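Local coordinates for protein insecticidal Delta-Endotoxin Cry8Ea1 (Bacillus Thuringiensis, PDB 3EB7) that kills larvae of the underground pest Holotrichia parallela, probably by binding midgut receptors and forming pores in the gut membrane as other three-domain Cry toxins do, at residues A[283-288]-A[299-304]; A[361-366]-A[380-385]; A[525-530]-A[547-552]. One frame throughout, in Å; residues are numbered along the deposited sequence.

Contact 1 (A[283-288]-A[299-304]). With SO4 (sulfate ion), chain E.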
ATOM      1  N   LEU A 283     -16.015 -17.885  -4.281  1.00 20.14           N
ATOM      2  CA  LEU A 283     -14.917 -18.839  -4.599  1.00 19.47           C
ATOM      3  C   LEU A 283     -15.446 -20.265  -4.567  1.00 19.05           C
ATOM      4  O   LEU A 283     -16.097 -20.636  -3.593  1.00 19.37           O
ATOM      5  CB  LEU A 283     -13.843 -18.747  -3.519  1.00 19.41           C
ATOM      6  CG  LEU A 283     -12.339 -18.851  -3.753  1.00 20.13           C
ATOM      7  CD1 LEU A 283     -11.771 -19.613  -2.595  1.00 21.23           C
ATOM      8  CD2 LEU A 283     -11.963 -19.464  -5.042  1.00 19.78           C
ATOM      9  N   SER A 284     -15.182 -21.061  -5.594  1.00 18.47           N
ATOM     10  CA  SER A 284     -15.461 -22.504  -5.528  1.00 20.06           C
ATOM     11  C   SER A 284     -14.157 -23.244  -5.530  1.00 19.10           C
ATOM     12  O   SER A 284     -13.348 -22.979  -6.385  1.00 18.90           O
ATOM     13  CB  SER A 284     -16.273 -23.023  -6.735  1.00 19.80           C
ATOM     14  OG  SER A 284     -17.531 -22.420  -6.780  1.00 23.37           O
ATOM     15  N   ILE A 285     -13.962 -24.169  -4.583  1.00 19.36           N
ATOM     16  CA  ILE A 285     -12.694 -24.919  -4.499  1.00 19.15           C
ATOM     17  C   ILE A 285     -12.975 -26.374  -4.893  1.00 19.69           C
ATOM     18  O   ILE A 285     -13.913 -26.985  -4.400  1.00 20.74           O
ATOM     19  CB  ILE A 285     -12.087 -24.842  -3.075  1.00 19.28           C
ATOM     20  CG1 ILE A 285     -11.918 -23.387  -2.629  1.00 19.41           C
ATOM     21  CG2 ILE A 285     -10.789 -25.683  -2.931  1.00 15.09           C
ATOM     22  CD1 ILE A 285     -11.598 -23.212  -1.114  1.00 20.26           C
ATOM     23  N   TYR A 286     -12.180 -26.916  -5.796  1.00 19.80           N
ATOM     24  CA  TYR A 286     -12.329 -28.279  -6.266  1.00 20.25           C
ATOM     25  C   TYR A 286     -11.227 -29.131  -5.608  1.00 20.10           C
ATOM     26  O   TYR A 286     -10.046 -28.751  -5.582  1.00 18.48           O
ATOM     27  CB  TYR A 286     -12.261 -28.314  -7.812  1.00 21.34           C
ATOM     28  CG  TYR A 286     -13.399 -27.520  -8.443  1.00 23.76           C
ATOM     29  CD1 TYR A 286     -13.323 -26.135  -8.611  1.00 25.24           C
ATOM     30  CD2 TYR A 286     -14.565 -28.154  -8.833  1.00 24.97           C
ATOM     31  CE1 TYR A 286     -14.420 -25.383  -9.138  1.00 26.86           C
ATOM     32  CE2 TYR A 286     -15.644 -27.438  -9.368  1.00 29.05           C
ATOM     33  CZ  TYR A 286     -15.573 -26.058  -9.512  1.00 27.78           C
ATOM     34  OH  TYR A 286     -16.663 -25.411 -10.052  1.00 28.65           O
ATOM     35  N   THR A 287     -11.647 -30.270  -5.065  1.00 20.19           N
ATOM     36  CA  THR A 287     -10.788 -31.144  -4.276  1.00 19.67           C
ATOM     37  C   THR A 287     -10.492 -32.481  -4.981  1.00 19.48           C
ATOM     38  O   THR A 287     -11.354 -33.079  -5.607  1.00 18.72           O
ATOM     39  CB  THR A 287     -11.442 -31.391  -2.906  1.00 20.61           C
ATOM     40  OG1 THR A 287     -11.667 -30.115  -2.279  1.00 22.07           O
ATOM     41  CG2 THR A 287     -10.573 -32.266  -2.026  1.00 16.96           C
ATOM     42  N   GLY A 288      -9.235 -32.908  -4.888  1.00 19.45           N
ATOM     43  CA  GLY A 288      -8.806 -34.222  -5.307  1.00 18.55           C
ATOM     44  C   GLY A 288      -8.273 -34.999  -4.117  1.00 18.82           C
ATOM     45  O   GLY A 288      -7.961 -34.450  -3.078  1.00 18.09           O
ATOM     46  N   LYS A 299      -6.454 -34.991   0.852  1.00 17.84           N
ATOM     47  CA  LYS A 299      -7.485 -34.344   0.044  1.00 17.67           C
ATOM     48  C   LYS A 299      -7.148 -32.862  -0.052  1.00 17.61           C
ATOM     49  O   LYS A 299      -7.083 -32.150   0.962  1.00 16.29           O
ATOM     50  CB  LYS A 299      -8.856 -34.517   0.644  1.00 16.82           C
ATOM     51  CG  LYS A 299      -9.439 -35.856   0.512  1.00 19.16           C
ATOM     52  CD  LYS A 299     -10.647 -35.890   1.440  1.00 22.20           C
ATOM     53  CE  LYS A 299     -11.618 -36.923   1.031  1.00 24.99           C
ATOM     54  NZ  LYS A 299     -12.456 -37.229   2.236  1.00 28.97           N
ATOM     55  N   LYS A 300      -6.932 -32.398  -1.281  1.00 17.66           N
ATOM     56  CA  LYS A 300      -6.288 -31.110  -1.480  1.00 18.18           C
ATOM     57  C   LYS A 300      -6.970 -30.276  -2.558  1.00 17.49           C
ATOM     58  O   LYS A 300      -7.694 -30.786  -3.380  1.00 18.17           O
ATOM     59  CB  LYS A 300      -4.789 -31.302  -1.782  1.00 15.63           C
ATOM     60  CG  LYS A 300      -4.494 -32.152  -2.990  1.00 17.78           C
ATOM     61  CD  LYS A 300      -2.991 -32.068  -3.348  1.00 20.37           C
ATOM     62  CE  LYS A 300      -2.482 -33.247  -4.212  1.00 21.74           C
ATOM     63  NZ  LYS A 300      -3.047 -33.151  -5.564  1.00 24.71           N
ATOM     64  N   TRP A 301      -6.709 -28.981  -2.514  1.00 18.54           N
ATOM     65  CA  TRP A 301      -7.191 -27.983  -3.455  1.00 17.77           C
ATOM     66  C   TRP A 301      -6.437 -28.202  -4.775  1.00 17.98           C
ATOM     67  O   TRP A 301      -5.193 -27.941  -4.862  1.00 17.30           O
ATOM     68  CB  TRP A 301      -6.836 -26.623  -2.835  1.00 17.42           C
ATOM     69  CG  TRP A 301      -7.233 -25.331  -3.565  1.00 17.82           C
ATOM     70  CD1 TRP A 301      -7.240 -25.080  -4.932  1.00 18.39           C
ATOM     71  CD2 TRP A 301      -7.611 -24.092  -2.932  1.00 17.79           C
ATOM     72  NE1 TRP A 301      -7.631 -23.764  -5.163  1.00 17.28           N
ATOM     73  CE2 TRP A 301      -7.844 -23.138  -3.960  1.00 16.38           C
ATOM     74  CE3 TRP A 301      -7.766 -23.697  -1.595  1.00 16.84           C
ATOM     75  CZ2 TRP A 301      -8.258 -21.829  -3.687  1.00 15.17           C
ATOM     76  CZ3 TRP A 301      -8.183 -22.394  -1.325  1.00 17.70           C
ATOM     77  CH2 TRP A 301      -8.420 -21.473  -2.378  1.00 17.44           C
ATOM     78  N   ILE A 302      -7.158 -28.732  -5.769  1.00 17.35           N
ATOM     79  CA  ILE A 302      -6.606 -28.980  -7.116  1.00 17.75           C
ATOM     80  C   ILE A 302      -7.066 -27.982  -8.205  1.00 17.34           C
ATOM     81  O   ILE A 302      -6.596 -28.046  -9.341  1.00 17.80           O
ATOM     82  CB  ILE A 302      -6.867 -30.433  -7.647  1.00 17.65           C
ATOM     83  CG1 ILE A 302      -8.374 -30.696  -7.808  1.00 18.62           C
ATOM     84  CG2 ILE A 302      -6.195 -31.462  -6.783  1.00 16.82           C
ATOM     85  CD1 ILE A 302      -8.729 -32.033  -8.538  1.00 18.51           C
ATOM     86  N   GLY A 303      -7.974 -27.078  -7.864  1.00 17.55           N
ATOM     87  CA  GLY A 303      -8.452 -26.056  -8.796  1.00 17.53           C
ATOM     88  C   GLY A 303      -9.504 -25.220  -8.106  1.00 18.42           C
ATOM     89  O   GLY A 303     -10.002 -25.603  -7.039  1.00 19.57           O
ATOM     90  N   HIS A 304      -9.825 -24.062  -8.673  1.00 18.06           N
ATOM     91  CA  HIS A 304     -10.873 -23.191  -8.137  1.00 16.77           C
ATOM     92  C   HIS A 304     -11.457 -22.303  -9.209  1.00 17.54           C
ATOM     93  O   HIS A 304     -10.883 -22.102 -10.278  1.00 17.56           O
ATOM     94  CB  HIS A 304     -10.382 -22.343  -6.945  1.00 16.36           C
ATOM     95  CG  HIS A 304      -9.334 -21.327  -7.285  1.00 14.16           C
ATOM     96  ND1 HIS A 304      -7.986 -21.623  -7.299  1.00 10.69           N
ATOM     97  CD2 HIS A 304      -9.433 -20.008  -7.581  1.00 13.53           C
ATOM     98  CE1 HIS A 304      -7.303 -20.539  -7.623  1.00 12.13           C
ATOM     99  NE2 HIS A 304      -8.152 -19.536  -7.770  1.00 12.18           N
TER
HETATM  100  S   SO4 E2011     -13.246 -40.670   1.697  1.00 76.31           S
HETATM  101  O1  SO4 E2011     -13.446 -42.116   1.678  1.00 75.13           O
HETATM  102  O2  SO4 E2011     -14.546 -39.998   1.655  1.00 75.50           O
HETATM  103  O3  SO4 E2011     -12.516 -40.372   2.937  1.00 76.70           O
HETATM  104  O4  SO4 E2011     -12.462 -40.201   0.550  1.00 75.16           O

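Contact 2 (A[361-366]-A[380-385])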
ATOM      1  N   VAL A 361      -2.758 -27.959  -0.597  1.00 18.29           N
ATOM      2  CA  VAL A 361      -3.384 -27.336   0.567  1.00 17.29           C
ATOM      3  C   VAL A 361      -4.529 -28.257   1.055  1.00 17.81           C
ATOM      4  O   VAL A 361      -5.452 -28.593   0.284  1.00 17.20           O
ATOM      5  CB  VAL A 361      -3.901 -25.912   0.196  1.00 18.11           C
ATOM      6  CG1 VAL A 361      -4.806 -25.282   1.316  1.00 15.51           C
ATOM      7  CG2 VAL A 361      -2.720 -24.987  -0.191  1.00 14.31           C
ATOM      8  N   SER A 362      -4.460 -28.661   2.323  1.00 17.51           N
ATOM      9  CA  SER A 362      -5.485 -29.565   2.915  1.00 18.31           C
ATOM     10  C   SER A 362      -6.577 -28.833   3.700  1.00 17.82           C
ATOM     11  O   SER A 362      -7.647 -29.381   3.985  1.00 18.54           O
ATOM     12  CB  SER A 362      -4.810 -30.585   3.824  1.00 18.04           C
ATOM     13  OG  SER A 362      -4.128 -29.868   4.836  1.00 19.61           O
ATOM     14  N   LYS A 363      -6.318 -27.583   4.023  1.00 17.31           N
ATOM     15  CA  LYS A 363      -7.203 -26.849   4.899  1.00 17.71           C
ATOM     16  C   LYS A 363      -6.958 -25.355   4.807  1.00 16.83           C
ATOM     17  O   LYS A 363      -5.807 -24.921   4.821  1.00 17.11           O
ATOM     18  CB  LYS A 363      -7.011 -27.301   6.355  1.00 16.75           C
ATOM     19  CG  LYS A 363      -8.006 -26.670   7.323  1.00 17.51           C
ATOM     20  CD  LYS A 363      -7.812 -27.323   8.697  1.00 20.43           C
ATOM     21  CE  LYS A 363      -8.651 -26.672   9.786  1.00 23.93           C
ATOM     22  NZ  LYS A 363      -8.150 -27.221  11.101  1.00 28.21           N
ATOM     23  N   VAL A 364      -8.032 -24.585   4.714  1.00 16.16           N
ATOM     24  CA  VAL A 364      -7.950 -23.112   4.849  1.00 17.07           C
ATOM     25  C   VAL A 364      -9.091 -22.580   5.723  1.00 17.30           C
ATOM     26  O   VAL A 364     -10.244 -22.831   5.431  1.00 17.58           O
ATOM     27  CB  VAL A 364      -7.995 -22.340   3.464  1.00 16.69           C
ATOM     28  CG1 VAL A 364      -7.787 -20.831   3.691  1.00 15.08           C
ATOM     29  CG2 VAL A 364      -6.965 -22.883   2.500  1.00 14.27           C
ATOM     30  N   VAL A 365      -8.753 -21.846   6.772  1.00 17.99           N
ATOM     31  CA  VAL A 365      -9.747 -21.106   7.574  1.00 19.44           C
ATOM     32  C   VAL A 365      -9.740 -19.607   7.173  1.00 19.85           C
ATOM     33  O   VAL A 365      -8.703 -18.938   7.296  1.00 20.33           O
ATOM     34  CB  VAL A 365      -9.462 -21.263   9.093  1.00 20.04           C
ATOM     35  CG1 VAL A 365     -10.516 -20.537   9.920  1.00 21.80           C
ATOM     36  CG2 VAL A 365      -9.425 -22.767   9.485  1.00 19.27           C
ATOM     37  N   PHE A 366     -10.866 -19.113   6.658  1.00 19.06           N
ATOM     38  CA  PHE A 366     -11.027 -17.703   6.316  1.00 20.01           C
ATOM     39  C   PHE A 366     -11.835 -16.973   7.411  1.00 21.23           C
ATOM     40  O   PHE A 366     -13.048 -17.225   7.578  1.00 21.73           O
ATOM     41  CB  PHE A 366     -11.774 -17.514   4.979  1.00 18.41           C
ATOM     42  CG  PHE A 366     -11.290 -18.407   3.818  1.00 17.79           C
ATOM     43  CD1 PHE A 366     -11.742 -19.739   3.697  1.00 16.30           C
ATOM     44  CD2 PHE A 366     -10.447 -17.893   2.819  1.00 15.42           C
ATOM     45  CE1 PHE A 366     -11.325 -20.569   2.621  1.00 16.20           C
ATOM     46  CE2 PHE A 366     -10.043 -18.692   1.715  1.00 15.44           C
ATOM     47  CZ  PHE A 366     -10.487 -20.027   1.610  1.00 17.57           C
ATOM     48  N   THR A 380     -14.632 -22.362   6.364  1.00 23.36           N
ATOM     49  CA  THR A 380     -13.610 -23.379   6.431  1.00 21.89           C
ATOM     50  C   THR A 380     -13.709 -24.338   5.278  1.00 21.36           C
ATOM     51  O   THR A 380     -14.757 -24.956   5.037  1.00 19.42           O
ATOM     52  CB  THR A 380     -13.678 -24.188   7.740  1.00 22.22           C
ATOM     53  OG1 THR A 380     -13.779 -23.285   8.852  1.00 20.58           O
ATOM     54  CG2 THR A 380     -12.462 -25.061   7.861  1.00 20.14           C
ATOM     55  N   TYR A 381     -12.574 -24.421   4.584  1.00 20.66           N
ATOM     56  CA  TYR A 381     -12.255 -25.489   3.680  1.00 19.63           C
ATOM     57  C   TYR A 381     -11.436 -26.575   4.434  1.00 20.20           C
ATOM     58  O   TYR A 381     -10.275 -26.366   4.785  1.00 18.80           O
ATOM     59  CB  TYR A 381     -11.449 -24.909   2.494  1.00 18.71           C
ATOM     60  CG  TYR A 381     -10.931 -25.943   1.536  1.00 18.37           C
ATOM     61  CD1 TYR A 381     -11.812 -26.612   0.652  1.00 16.48           C
ATOM     62  CD2 TYR A 381      -9.576 -26.284   1.514  1.00 13.97           C
ATOM     63  CE1 TYR A 381     -11.336 -27.590  -0.251  1.00 14.60           C
ATOM     64  CE2 TYR A 381      -9.098 -27.290   0.652  1.00 14.60           C
ATOM     65  CZ  TYR A 381      -9.979 -27.906  -0.243  1.00 17.51           C
ATOM     66  OH  TYR A 381      -9.515 -28.861  -1.123  1.00 20.03           O
ATOM     67  N   ASN A 382     -12.060 -27.729   4.698  1.00 21.42           N
ATOM     68  CA  ASN A 382     -11.325 -28.900   5.189  1.00 21.54           C
ATOM     69  C   ASN A 382     -11.907 -30.247   4.748  1.00 21.53           C
ATOM     70  O   ASN A 382     -12.638 -30.890   5.498  1.00 22.00           O
ATOM     71  CB  ASN A 382     -11.141 -28.825   6.705  1.00 21.04           C
ATOM     72  CG  ASN A 382     -10.178 -29.915   7.246  1.00 22.67           C
ATOM     73  OD1 ASN A 382      -9.518 -30.667   6.494  1.00 20.88           O
ATOM     74  ND2 ASN A 382     -10.110 -30.001   8.573  1.00 24.92           N
ATOM     75  N   PRO A 383     -11.568 -30.706   3.531  1.00 22.03           N
ATOM     76  CA  PRO A 383     -12.190 -31.987   3.111  1.00 22.37           C
ATOM     77  C   PRO A 383     -11.729 -33.206   3.936  1.00 23.41           C
ATOM     78  O   PRO A 383     -12.466 -34.183   4.004  1.00 24.39           O
ATOM     79  CB  PRO A 383     -11.803 -32.125   1.643  1.00 22.25           C
ATOM     80  CG  PRO A 383     -10.665 -31.134   1.440  1.00 21.69           C
ATOM     81  CD  PRO A 383     -10.689 -30.124   2.499  1.00 21.70           C
ATOM     82  N   GLY A 384     -10.546 -33.137   4.561  1.00 23.06           N
ATOM     83  CA  GLY A 384     -10.098 -34.163   5.510  1.00 23.50           C
ATOM     84  C   GLY A 384      -8.894 -34.945   5.040  1.00 23.68           C
ATOM     85  O   GLY A 384      -8.967 -35.637   4.050  1.00 24.50           O
ATOM     86  N   SER A 385      -7.768 -34.793   5.726  1.00 24.09           N
ATOM     87  CA  SER A 385      -6.555 -35.509   5.396  1.00 23.91           C
ATOM     88  C   SER A 385      -6.055 -36.250   6.625  1.00 24.86           C
ATOM     89  O   SER A 385      -6.471 -35.964   7.756  1.00 25.10           O
ATOM     90  CB  SER A 385      -5.490 -34.542   4.885  1.00 23.68           C
ATOM     91  OG  SER A 385      -5.897 -33.914   3.667  1.00 22.40           O
TER
HETATM   92  O   HOH W   1      -7.800 -31.916   3.712  1.00 14.58           O

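Contact 3 (A[525-530]-A[547-552])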
ATOM      1  N   GLY A 525     -11.132  21.986 -19.380  1.00 23.57           N
ATOM      2  CA  GLY A 525      -9.976  22.856 -19.484  1.00 23.08           C
ATOM      3  C   GLY A 525      -8.837  22.214 -20.202  1.00 22.58           C
ATOM      4  O   GLY A 525      -8.870  21.027 -20.466  1.00 23.13           O
ATOM      5  N   ARG A 526      -7.818  23.007 -20.494  1.00 22.08           N
ATOM      6  CA  ARG A 526      -6.602  22.520 -21.090  1.00 22.45           C
ATOM      7  C   ARG A 526      -5.518  22.451 -20.034  1.00 22.57           C
ATOM      8  O   ARG A 526      -5.439  23.325 -19.173  1.00 22.69           O
ATOM      9  CB  ARG A 526      -6.138  23.434 -22.221  1.00 22.35           C
ATOM     10  CG  ARG A 526      -4.893  22.898 -22.906  1.00 23.40           C
ATOM     11  CD  ARG A 526      -5.105  23.006 -24.365  1.00 24.94           C
ATOM     12  NE  ARG A 526      -4.041  22.398 -25.161  1.00 24.29           N
ATOM     13  CZ  ARG A 526      -4.223  21.294 -25.862  1.00 21.51           C
ATOM     14  NH1 ARG A 526      -5.391  20.673 -25.801  1.00 20.40           N
ATOM     15  NH2 ARG A 526      -3.244  20.798 -26.582  1.00 22.70           N
ATOM     16  N   PHE A 527      -4.682  21.407 -20.097  1.00 22.56           N
ATOM     17  CA  PHE A 527      -3.617  21.249 -19.136  1.00 22.40           C
ATOM     18  C   PHE A 527      -2.332  20.945 -19.838  1.00 23.04           C
ATOM     19  O   PHE A 527      -2.322  20.409 -20.937  1.00 23.65           O
ATOM     20  CB  PHE A 527      -4.012  20.210 -18.072  1.00 22.23           C
ATOM     21  CG  PHE A 527      -5.257  20.595 -17.341  1.00 20.36           C
ATOM     22  CD1 PHE A 527      -6.514  20.193 -17.821  1.00 18.61           C
ATOM     23  CD2 PHE A 527      -5.178  21.452 -16.233  1.00 17.41           C
ATOM     24  CE1 PHE A 527      -7.682  20.612 -17.180  1.00 19.64           C
ATOM     25  CE2 PHE A 527      -6.325  21.884 -15.601  1.00 18.93           C
ATOM     26  CZ  PHE A 527      -7.587  21.473 -16.060  1.00 20.80           C
ATOM     27  N   ASN A 528      -1.240  21.338 -19.212  1.00 23.90           N
ATOM     28  CA  ASN A 528       0.051  21.298 -19.861  1.00 24.24           C
ATOM     29  C   ASN A 528       0.833  20.052 -19.494  1.00 24.09           C
ATOM     30  O   ASN A 528       0.565  19.404 -18.489  1.00 24.10           O
ATOM     31  CB  ASN A 528       0.844  22.563 -19.510  1.00 25.86           C
ATOM     32  CG  ASN A 528       0.281  23.831 -20.184  1.00 25.66           C
ATOM     33  OD1 ASN A 528      -0.283  23.774 -21.270  1.00 27.57           O
ATOM     34  ND2 ASN A 528       0.493  24.970 -19.555  1.00 29.36           N
ATOM     35  N   LYS A 529       1.790  19.715 -20.336  1.00 23.83           N
ATOM     36  CA  LYS A 529       2.585  18.534 -20.154  1.00 24.09           C
ATOM     37  C   LYS A 529       3.498  18.719 -18.944  1.00 23.57           C
ATOM     38  O   LYS A 529       3.863  19.842 -18.620  1.00 23.48           O
ATOM     39  CB  LYS A 529       3.389  18.224 -21.420  1.00 23.78           C
ATOM     40  CG  LYS A 529       4.540  19.136 -21.723  1.00 26.75           C
ATOM     41  CD  LYS A 529       5.266  18.611 -22.969  1.00 30.35           C
ATOM     42  CE  LYS A 529       6.707  19.040 -22.978  1.00 36.30           C
ATOM     43  NZ  LYS A 529       7.595  18.127 -23.792  1.00 39.11           N
ATOM     44  N   SER A 530       3.877  17.617 -18.314  1.00 22.93           N
ATOM     45  CA  SER A 530       4.526  17.666 -17.008  1.00 23.60           C
ATOM     46  C   SER A 530       5.798  16.845 -17.056  1.00 24.04           C
ATOM     47  O   SER A 530       6.539  16.775 -16.071  1.00 24.17           O
ATOM     48  CB  SER A 530       3.590  17.079 -15.947  1.00 23.17           C
ATOM     49  OG  SER A 530       3.487  15.692 -16.183  1.00 20.09           O
ATOM     50  N   ALA A 547      -4.307  18.952 -12.251  1.00 23.89           N
ATOM     51  CA  ALA A 547      -5.276  19.656 -13.059  1.00 23.73           C
ATOM     52  C   ALA A 547      -6.367  20.106 -12.089  1.00 23.93           C
ATOM     53  O   ALA A 547      -7.164  19.284 -11.626  1.00 23.62           O
ATOM     54  CB  ALA A 547      -5.842  18.746 -14.130  1.00 23.54           C
ATOM     55  N   SER A 548      -6.385  21.410 -11.786  1.00 23.26           N
ATOM     56  CA  SER A 548      -7.237  21.975 -10.754  1.00 22.99           C
ATOM     57  C   SER A 548      -8.253  22.978 -11.335  1.00 23.87           C
ATOM     58  O   SER A 548      -7.916  23.851 -12.138  1.00 23.81           O
ATOM     59  CB  SER A 548      -6.378  22.622  -9.660  1.00 22.53           C
ATOM     60  OG  SER A 548      -7.169  23.114  -8.584  1.00 23.33           O
ATOM     61  N   PHE A 549      -9.509  22.807 -10.929  1.00 24.55           N
ATOM     62  CA  PHE A 549     -10.602  23.667 -11.298  1.00 24.74           C
ATOM     63  C   PHE A 549     -11.090  24.366 -10.037  1.00 25.40           C
ATOM     64  O   PHE A 549     -11.154  23.738  -8.973  1.00 25.14           O
ATOM     65  CB  PHE A 549     -11.772  22.850 -11.825  1.00 24.27           C
ATOM     66  CG  PHE A 549     -11.463  22.040 -13.048  1.00 24.93           C
ATOM     67  CD1 PHE A 549     -11.227  20.661 -12.938  1.00 20.27           C
ATOM     68  CD2 PHE A 549     -11.445  22.639 -14.328  1.00 23.82           C
ATOM     69  CE1 PHE A 549     -10.963  19.886 -14.066  1.00 20.03           C
ATOM     70  CE2 PHE A 549     -11.178  21.857 -15.485  1.00 24.10           C
ATOM     71  CZ  PHE A 549     -10.938  20.473 -15.346  1.00 22.38           C
ATOM     72  N   SER A 550     -11.487  25.631 -10.197  1.00 25.73           N
ATOM     73  CA  SER A 550     -12.060  26.446  -9.138  1.00 27.42           C
ATOM     74  C   SER A 550     -13.580  26.499  -9.224  1.00 27.59           C
ATOM     75  O   SER A 550     -14.236  26.668  -8.211  1.00 27.93           O
ATOM     76  CB  SER A 550     -11.481  27.873  -9.162  1.00 27.56           C
ATOM     77  OG  SER A 550     -11.645  28.470 -10.449  1.00 31.25           O
ATOM     78  N   THR A 551     -14.125  26.351 -10.427  1.00 27.69           N
ATOM     79  CA  THR A 551     -15.582  26.273 -10.651  1.00 27.76           C
ATOM     80  C   THR A 551     -16.204  25.031  -9.964  1.00 27.32           C
ATOM     81  O   THR A 551     -15.960  23.906 -10.383  1.00 26.47           O
ATOM     82  CB  THR A 551     -15.895  26.259 -12.193  1.00 27.69           C
ATOM     83  OG1 THR A 551     -15.315  27.415 -12.800  1.00 29.22           O
ATOM     84  CG2 THR A 551     -17.401  26.231 -12.499  1.00 27.93           C
ATOM     85  N   PRO A 552     -17.022  25.242  -8.909  1.00 27.66           N
ATOM     86  CA  PRO A 552     -17.566  24.100  -8.195  1.00 27.54           C
ATOM     87  C   PRO A 552     -18.799  23.506  -8.893  1.00 28.17           C
ATOM     88  O   PRO A 552     -19.170  23.942 -10.000  1.00 28.80           O
ATOM     89  CB  PRO A 552     -17.932  24.687  -6.846  1.00 27.42           C
ATOM     90  CG  PRO A 552     -18.389  26.086  -7.183  1.00 29.21           C
ATOM     91  CD  PRO A 552     -17.495  26.524  -8.343  1.00 27.95           C
TER

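Contact 1 (A[283-288]-A[299-304])
Ile285 lies over one face of the Trp301 indole and makes the close-packed half of this antiparallel hairpin contact. Its CG2 sits 3.8 Å from the centroid of the five-membered ring, a CH-pi approach 22° off the normal, while CD1 reaches the six-membered ring at CZ3, 3.5 Å away. Both branches come over the ring, the side chain crossing the indole at about a right angle, because CG2 is anti to the backbone N and CG1 anti to the carbonyl carbon (chi1 -55°). Leu283 continues the layer, CD1 meeting Trp301 CH2 and CD2 meeting His304 CD2.

A classic beta bulge interrupts the pairing: Ile302 and Gly303 both oppose Tyr286, whose N donates to Gly303 O (2.8 Å) and whose O accepts from Ile302 N (2.9 Å). The extra residue brings Trp301 and His304 to the same side, where Trp301 NE1 donates to His304 ND1 at 3.0 Å. His304 NE2 bonds to Val419 O, consistent with a proton on NE2.

The packing loosens in two places: on the opposite face, where partly exposed Tyr286 brings a ring edge to Gly303 O and His304 CA, and beyond Thr287, where extended Lys299 runs outward to a weak 3.2 Å bond from NZ to O3 of a sulfate ion, probably from the crystallisation liquor. Strand 278-292 is flanked by strand 330-335, strand 296-310 by 316-321, and Phe421 stacks on Trp301.

Contact 2 (A[361-366]-A[380-385])
The Tyr381 ring turns its edge to the opposite strand, with CE2 3.9 Å from Val361 O, while Pro383 CD of its own segment rests over one face near the rim. Phe366 is used in a similar way: Val364 CG1 lies over one face, and Tyr381 CB comes to the ring edge, 4.3 Å from CE1. With CG anti to the backbone N (chi1 174°), the tyrosine runs inward to the neighbouring sheet, where its OH hydrogen-bonds Thr287 OG1.

Beneath these rings is a beta hairpin, strand 357-369 with the outermost strand 376-381, in one sheet of the toxin's beta-prism second domain. Val364 and Tyr381 form its hydrogen-bonded pair, N to O at 2.9 Å in both directions. Beyond Tyr381 the chain leaves the sheet, and a water takes over: it donates to Ser362 O (2.6 Å) and accepts from Gly384 N and Ser385 OG. Ser385 OG is gripped again by Lys299 N, so the departing loop is tied to two sheets.

On the more exposed face, Val365 and Thr380 lie side by side, CG2 to CG2 at 4.1 Å, and the extended Lys363 chain passes across the side chain of Asn382.

Contact 3 (A[525-530]-A[547-552])
In the beta sandwich of the C-terminal domain, the end of strand 520-527 in one sheet faces the end of strand 545-548 in the other, and Phe527 spans the gap to Ala547 and Phe549. The methyl of Ala547 sits almost squarely over the Phe527 ring: CB is 3.5 Å from the centroid, only 13° off the normal, a clear CH-pi contact. Phe527 then turns its edge toward the face of Phe549 in an offset edge-to-face pair, with centroids 5.4 Å apart and planes at 87°. The closest atoms of that pair are the two CZ carbons, at 3.6 Å.

This is contact between layers rather than strand pairing, as expected of a jelly-roll-like sandwich related to galactose-binding domains: no hydrogen bond joins the two segments, and Phe527 and Ala547 find their backbone partners within their own sheets, at Phe511 and Ile503. The Phe527 ring carries nearly everything. Its CG is anti to the carbonyl carbon (chi1 -59°), which sends the ring across to the facing sheet, where CE2 also passes 3.8 Å from Ser548 N. Gly525 N lies near the plane of the Phe549 ring at its edge, 3.9 Å from CE2.

Strand 511-517 contributes Leu513 against both phenylalanines. On the outer side, Ser548 points away from 525-530, and Arg500 NH1 bonds both Ser548 OG and Phe549 O.

In the fold
Past the helical N-terminal region, the chain closes contact 1 first, bringing 299-304 back against 283-288 after ten residues, most of them strand, round a tight turn. Contact 2 closes a second hairpin of much the same span, 361-366 with 380-385, in the neighbouring sheet. The two follow in series, neither nested nor crossed, yet their centres are 10 Å apart and they touch, tying two four-stranded sheets of the middle domain together. Contact 3 comes much later and closes 525-530 onto 547-552, joining the two layers of the C-terminal domain. Its centre is about 51 Å from that of contact 1 and 53 Å from that of contact 2.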